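Local coordinates for protein Xcc_ctr_pt (PDB 6NJW) that probably cleaves DNA by two-metal catalysis as a Class 2 OLD family nuclease, of which this chain is the C-terminal region carrying the magnesium-binding Toprim domain, at residues L42-I51 and L214-A222. Residues are numbered along the deposited sequence; the frame is centred on the assembly and turned at random.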
ATOM      1  N   LEU A  42       1.666  -2.791 -14.095  1.00 35.64           N
ATOM      2  CA  LEU A  42       1.224  -1.503 -14.638  1.00 38.99           C
ATOM      3  C   LEU A  42       2.274  -0.861 -15.546  1.00 34.64           C
ATOM      4  O   LEU A  42       2.054   0.264 -16.031  1.00 37.14           O
ATOM      5  CB  LEU A  42       0.860  -0.509 -13.509  1.00 35.05           C
ATOM      6  CG  LEU A  42      -0.606  -0.394 -13.058  1.00 37.89           C
ATOM      7  CD1 LEU A  42      -1.243  -1.752 -12.996  1.00 42.79           C
ATOM      8  CD2 LEU A  42      -0.716   0.304 -11.687  1.00 36.47           C
ATOM      9  N   ASN A  43       3.402  -1.544 -15.771  1.00 38.50           N
ATOM     10  CA  ASN A  43       4.484  -1.061 -16.640  1.00 37.58           C
ATOM     11  C   ASN A  43       5.117   0.216 -16.097  1.00 41.96           C
ATOM     12  O   ASN A  43       5.565   1.081 -16.859  1.00 37.61           O
ATOM     13  CB  ASN A  43       3.992  -0.870 -18.078  1.00 43.17           C
ATOM     14  CG  ASN A  43       3.610  -2.184 -18.722  1.00 41.31           C
ATOM     15  OD1 ASN A  43       4.290  -3.189 -18.535  1.00 45.15           O
ATOM     16  ND2 ASN A  43       2.521  -2.187 -19.464  1.00 48.40           N
ATOM     17  N   ILE A  44       5.152   0.331 -14.773  1.00 37.16           N
ATOM     18  CA  ILE A  44       5.784   1.443 -14.071  1.00 38.33           C
ATOM     19  C   ILE A  44       7.016   0.844 -13.407  1.00 37.94           C
ATOM     20  O   ILE A  44       6.895   0.123 -12.409  1.00 41.94           O
ATOM     21  CB  ILE A  44       4.807   2.096 -13.078  1.00 38.88           C
ATOM     22  CG1 ILE A  44       3.609   2.660 -13.838  1.00 38.42           C
ATOM     23  CG2 ILE A  44       5.498   3.179 -12.213  1.00 34.58           C
ATOM     24  CD1 ILE A  44       2.529   3.256 -12.957  1.00 39.91           C
ATOM     25  N   PRO A  45       8.208   1.042 -13.960  1.00 41.86           N
ATOM     26  CA  PRO A  45       9.377   0.286 -13.492  1.00 41.23           C
ATOM     27  C   PRO A  45      10.131   0.979 -12.357  1.00 39.78           C
ATOM     28  O   PRO A  45      11.034   1.792 -12.590  1.00 42.46           O
ATOM     29  CB  PRO A  45      10.228   0.189 -14.758  1.00 42.69           C
ATOM     30  CG  PRO A  45       9.987   1.543 -15.405  1.00 38.34           C
ATOM     31  CD  PRO A  45       8.523   1.873 -15.133  1.00 37.97           C
ATOM     32  N   LEU A  46       9.784   0.634 -11.114  1.00 39.01           N
ATOM     33  CA  LEU A  46      10.215   1.440  -9.976  1.00 42.47           C
ATOM     34  C   LEU A  46      11.733   1.493  -9.869  1.00 35.08           C
ATOM     35  O   LEU A  46      12.306   2.566  -9.670  1.00 42.48           O
ATOM     36  CB  LEU A  46       9.592   0.890  -8.692  1.00 39.16           C
ATOM     37  CG  LEU A  46       8.062   1.009  -8.643  1.00 37.98           C
ATOM     38  CD1 LEU A  46       7.544   0.464  -7.298  1.00 40.47           C
ATOM     39  CD2 LEU A  46       7.592   2.423  -8.876  1.00 37.81           C
ATOM     40  N   ASP A  47      12.398   0.356 -10.054  1.00 35.89           N
ATOM     41  CA  ASP A  47      13.849   0.315  -9.901  1.00 45.61           C
ATOM     42  C   ASP A  47      14.535   1.124 -10.988  1.00 41.11           C
ATOM     43  O   ASP A  47      15.467   1.887 -10.709  1.00 40.67           O
ATOM     44  CB  ASP A  47      14.340  -1.129  -9.935  1.00 44.38           C
ATOM     45  CG  ASP A  47      13.777  -1.956  -8.802  1.00 57.84           C
ATOM     46  OD1 ASP A  47      13.570  -1.386  -7.707  1.00 60.66           O
ATOM     47  OD2 ASP A  47      13.536  -3.168  -9.004  1.00 66.88           O
ATOM     48  N   MET A  48      14.075   0.974 -12.233  1.00 43.33           N
ATOM     49  CA  MET A  48      14.643   1.749 -13.329  1.00 46.49           C
ATOM     50  C   MET A  48      14.411   3.236 -13.124  1.00 39.58           C
ATOM     51  O   MET A  48      15.277   4.050 -13.456  1.00 39.70           O
ATOM     52  CB  MET A  48      14.040   1.282 -14.653  1.00 41.28           C
ATOM     53  CG  MET A  48      14.087  -0.213 -14.857  1.00 43.85           C
ATOM     54  SD  MET A  48      15.732  -0.725 -15.338  1.00 55.90           S
ATOM     55  CE  MET A  48      15.902   0.063 -16.932  1.00 41.95           C
ATOM     56  N   LEU A  49      13.276   3.605 -12.532  1.00 38.55           N
ATOM     57  CA  LEU A  49      12.961   5.000 -12.247  1.00 34.86           C
ATOM     58  C   LEU A  49      13.638   5.539 -10.993  1.00 39.42           C
ATOM     59  O   LEU A  49      13.434   6.708 -10.661  1.00 42.99           O
ATOM     60  CB  LEU A  49      11.442   5.174 -12.099  1.00 39.55           C
ATOM     61  CG  LEU A  49      10.596   5.074 -13.384  1.00 45.86           C
ATOM     62  CD1 LEU A  49       9.100   4.863 -13.083  1.00 38.60           C
ATOM     63  CD2 LEU A  49      10.805   6.289 -14.240  1.00 39.11           C
ATOM     64  N   GLY A  50      14.402   4.729 -10.268  1.00 39.99           N
ATOM     65  CA  GLY A  50      15.001   5.218  -9.034  1.00 39.46           C
ATOM     66  C   GLY A  50      14.030   5.409  -7.885  1.00 40.93           C
ATOM     67  O   GLY A  50      14.273   6.254  -7.018  1.00 41.74           O
ATOM     68  N   ILE A  51      12.919   4.672  -7.863  1.00 36.53           N
ATOM     69  CA  ILE A  51      11.924   4.789  -6.794  1.00 36.50           C
ATOM     70  C   ILE A  51      12.098   3.620  -5.840  1.00 38.99           C
ATOM     71  O   ILE A  51      12.129   2.461  -6.270  1.00 41.08           O
ATOM     72  CB  ILE A  51      10.493   4.835  -7.357  1.00 37.95           C
ATOM     73  CG1 ILE A  51      10.322   6.089  -8.204  1.00 36.29           C
ATOM     74  CG2 ILE A  51       9.462   4.848  -6.229  1.00 38.92           C
ATOM     75  CD1 ILE A  51       9.161   6.044  -9.158  1.00 38.22           C
ATOM     76  N   LEU A 214       1.060   4.891  -7.394  1.00 32.78           N
ATOM     77  CA  LEU A 214       2.088   4.588  -8.393  1.00 34.56           C
ATOM     78  C   LEU A 214       2.111   5.631  -9.508  1.00 33.68           C
ATOM     79  O   LEU A 214       3.185   6.084  -9.920  1.00 33.02           O
ATOM     80  CB  LEU A 214       1.857   3.191  -8.966  1.00 31.51           C
ATOM     81  CG  LEU A 214       2.141   2.053  -7.995  1.00 35.66           C
ATOM     82  CD1 LEU A 214       1.733   0.709  -8.641  1.00 37.52           C
ATOM     83  CD2 LEU A 214       3.624   2.037  -7.597  1.00 35.37           C
ATOM     84  N   GLU A 215       0.936   6.020 -10.009  1.00 34.41           N
ATOM     85  CA  GLU A 215       0.859   7.026 -11.068  1.00 36.55           C
ATOM     86  C   GLU A 215       1.299   8.399 -10.565  1.00 39.57           C
ATOM     87  O   GLU A 215       1.938   9.164 -11.299  1.00 37.09           O
ATOM     88  CB  GLU A 215      -0.566   7.073 -11.618  1.00 34.37           C
ATOM     89  CG  GLU A 215      -0.995   5.747 -12.291  1.00 37.53           C
ATOM     90  CD  GLU A 215      -2.413   5.785 -12.878  1.00 44.34           C
ATOM     91  OE1 GLU A 215      -3.253   6.551 -12.370  1.00 41.65           O
ATOM     92  OE2 GLU A 215      -2.683   5.025 -13.832  1.00 43.72           O
ATOM     93  N   HIS A 216       0.995   8.719  -9.305  1.00 34.86           N
ATOM     94  CA  HIS A 216       1.411  10.006  -8.759  1.00 32.38           C
ATOM     95  C   HIS A 216       2.932  10.116  -8.722  1.00 33.38           C
ATOM     96  O   HIS A 216       3.497  11.116  -9.174  1.00 34.57           O
ATOM     97  CB  HIS A 216       0.832  10.205  -7.354  1.00 29.09           C
ATOM     98  CG  HIS A 216       1.085  11.573  -6.793  1.00 34.02           C
ATOM     99  ND1 HIS A 216       0.138  12.574  -6.818  1.00 39.54           N
ATOM    100  CD2 HIS A 216       2.190  12.117  -6.225  1.00 32.51           C
ATOM    101  CE1 HIS A 216       0.642  13.673  -6.284  1.00 35.36           C
ATOM    102  NE2 HIS A 216       1.887  13.423  -5.915  1.00 32.17           N
ATOM    103  N   ILE A 217       3.616   9.089  -8.199  1.00 33.35           N
ATOM    104  CA  ILE A 217       5.070   9.183  -8.061  1.00 33.93           C
ATOM    105  C   ILE A 217       5.744   9.066  -9.422  1.00 40.48           C
ATOM    106  O   ILE A 217       6.758   9.726  -9.686  1.00 35.16           O
ATOM    107  CB  ILE A 217       5.607   8.136  -7.061  1.00 32.16           C
ATOM    108  CG1 ILE A 217       7.085   8.406  -6.724  1.00 38.63           C
ATOM    109  CG2 ILE A 217       5.478   6.717  -7.560  1.00 32.62           C
ATOM    110  CD1 ILE A 217       7.298   9.765  -6.064  1.00 44.02           C
ATOM    111  N   ARG A 218       5.193   8.230 -10.305  1.00 35.60           N
ATOM    112  CA  ARG A 218       5.703   8.151 -11.676  1.00 36.92           C
ATOM    113  C   ARG A 218       5.596   9.505 -12.370  1.00 36.01           C
ATOM    114  O   ARG A 218       6.542   9.962 -13.030  1.00 37.27           O
ATOM    115  CB  ARG A 218       4.930   7.068 -12.441  1.00 32.81           C
ATOM    116  CG  ARG A 218       5.410   6.774 -13.879  1.00 33.46           C
ATOM    117  CD  ARG A 218       4.852   7.738 -14.962  1.00 36.68           C
ATOM    118  NE  ARG A 218       3.449   8.116 -14.791  1.00 35.27           N
ATOM    119  CZ  ARG A 218       2.429   7.320 -15.080  1.00 38.26           C
ATOM    120  NH1 ARG A 218       2.662   6.098 -15.542  1.00 37.17           N
ATOM    121  NH2 ARG A 218       1.181   7.744 -14.908  1.00 37.61           N
ATOM    122  N   ASP A 219       4.449  10.169 -12.225  1.00 37.69           N
ATOM    123  CA  ASP A 219       4.262  11.470 -12.851  1.00 36.23           C
ATOM    124  C   ASP A 219       5.295  12.471 -12.350  1.00 42.45           C
ATOM    125  O   ASP A 219       5.898  13.200 -13.144  1.00 41.00           O
ATOM    126  CB  ASP A 219       2.851  11.989 -12.584  1.00 40.45           C
ATOM    127  CG  ASP A 219       1.802  11.331 -13.462  1.00 43.37           C
ATOM    128  OD1 ASP A 219       2.143  10.424 -14.255  1.00 41.20           O
ATOM    129  OD2 ASP A 219       0.622  11.724 -13.354  1.00 44.75           O
ATOM    130  N   ALA A 220       5.528  12.502 -11.036  1.00 37.69           N
ATOM    131  CA  ALA A 220       6.469  13.463 -10.469  1.00 42.27           C
ATOM    132  C   ALA A 220       7.883  13.240 -10.995  1.00 46.17           C
ATOM    133  O   ALA A 220       8.599  14.199 -11.305  1.00 43.73           O
ATOM    134  CB  ALA A 220       6.454  13.368  -8.943  1.00 42.71           C
ATOM    135  N   ILE A 221       8.308  11.984 -11.102  1.00 40.30           N
ATOM    136  CA  ILE A 221       9.653  11.724 -11.611  1.00 42.85           C
ATOM    137  C   ILE A 221       9.738  12.047 -13.103  1.00 46.07           C
ATOM    138  O   ILE A 221      10.728  12.622 -13.576  1.00 47.25           O
ATOM    139  CB  ILE A 221      10.056  10.266 -11.322  1.00 37.54           C
ATOM    140  CG1 ILE A 221      10.114   9.981  -9.815  1.00 44.02           C
ATOM    141  CG2 ILE A 221      11.395   9.921 -11.977  1.00 42.60           C
ATOM    142  CD1 ILE A 221      10.985  10.909  -9.068  1.00 50.28           C
ATOM    143  N   ALA A 222       8.716  11.671 -13.875  1.00 39.37           N
ATOM    144  CA  ALA A 222       8.735  11.952 -15.310  1.00 40.85           C
ATOM    145  C   ALA A 222       8.700  13.449 -15.588  1.00 50.22           C
ATOM    146  O   ALA A 222       9.323  13.919 -16.550  1.00 49.35           O
ATOM    147  CB  ALA A 222       7.564  11.260 -16.007  1.00 42.85           C
TER
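L214 reaches from helix 208-226 into the loop 42-51 and meets three of its side chains. The L214 and L42 side chains cross at about a right angle, with L214 CD1 3.9 Å from L42 CD2; L214 CD2 lies 4.2 Å from L46 CD2, and the I44 CD1 methyl sits obliquely against L214 CB. Farther along the helix, the CD1 methyl of I51 fits between I217 and I221, 4.0 Å from I217 CG1 and 4.1 Å from I221 CG1; I51 and I217 run past each other in opposite directions. I24 of strand 22-26 touches L46, I51, L214 and I217, so this side is tightly packed and wholly apolar. L49 packs more loosely, its CD1 4.2 Å from R218 CG and its CD2 facing I221 CG2. The R218 side is more polar and partly exposed. There buried I44 lies across R218, its CG2 3.9 Å from R218 CB and its CD1 3.8 Å from R218 NH1, oblique to the guanidinium. Bends at chi2 and chi3 fold R218 back to exposed D219, whose OD1, 2.7 Å from R218 NE, lies nearly in the guanidinium plane and takes the NE and NH2 N-H groups side-on. This salt bridge should fix the guanidinium's rotation. The loop, opened by a Schellman motif at N43, links helix 29-41 to strand 51-55; the C-terminal helix thus packs against a beta-alpha-beta connection of the parallel Toprim sheet.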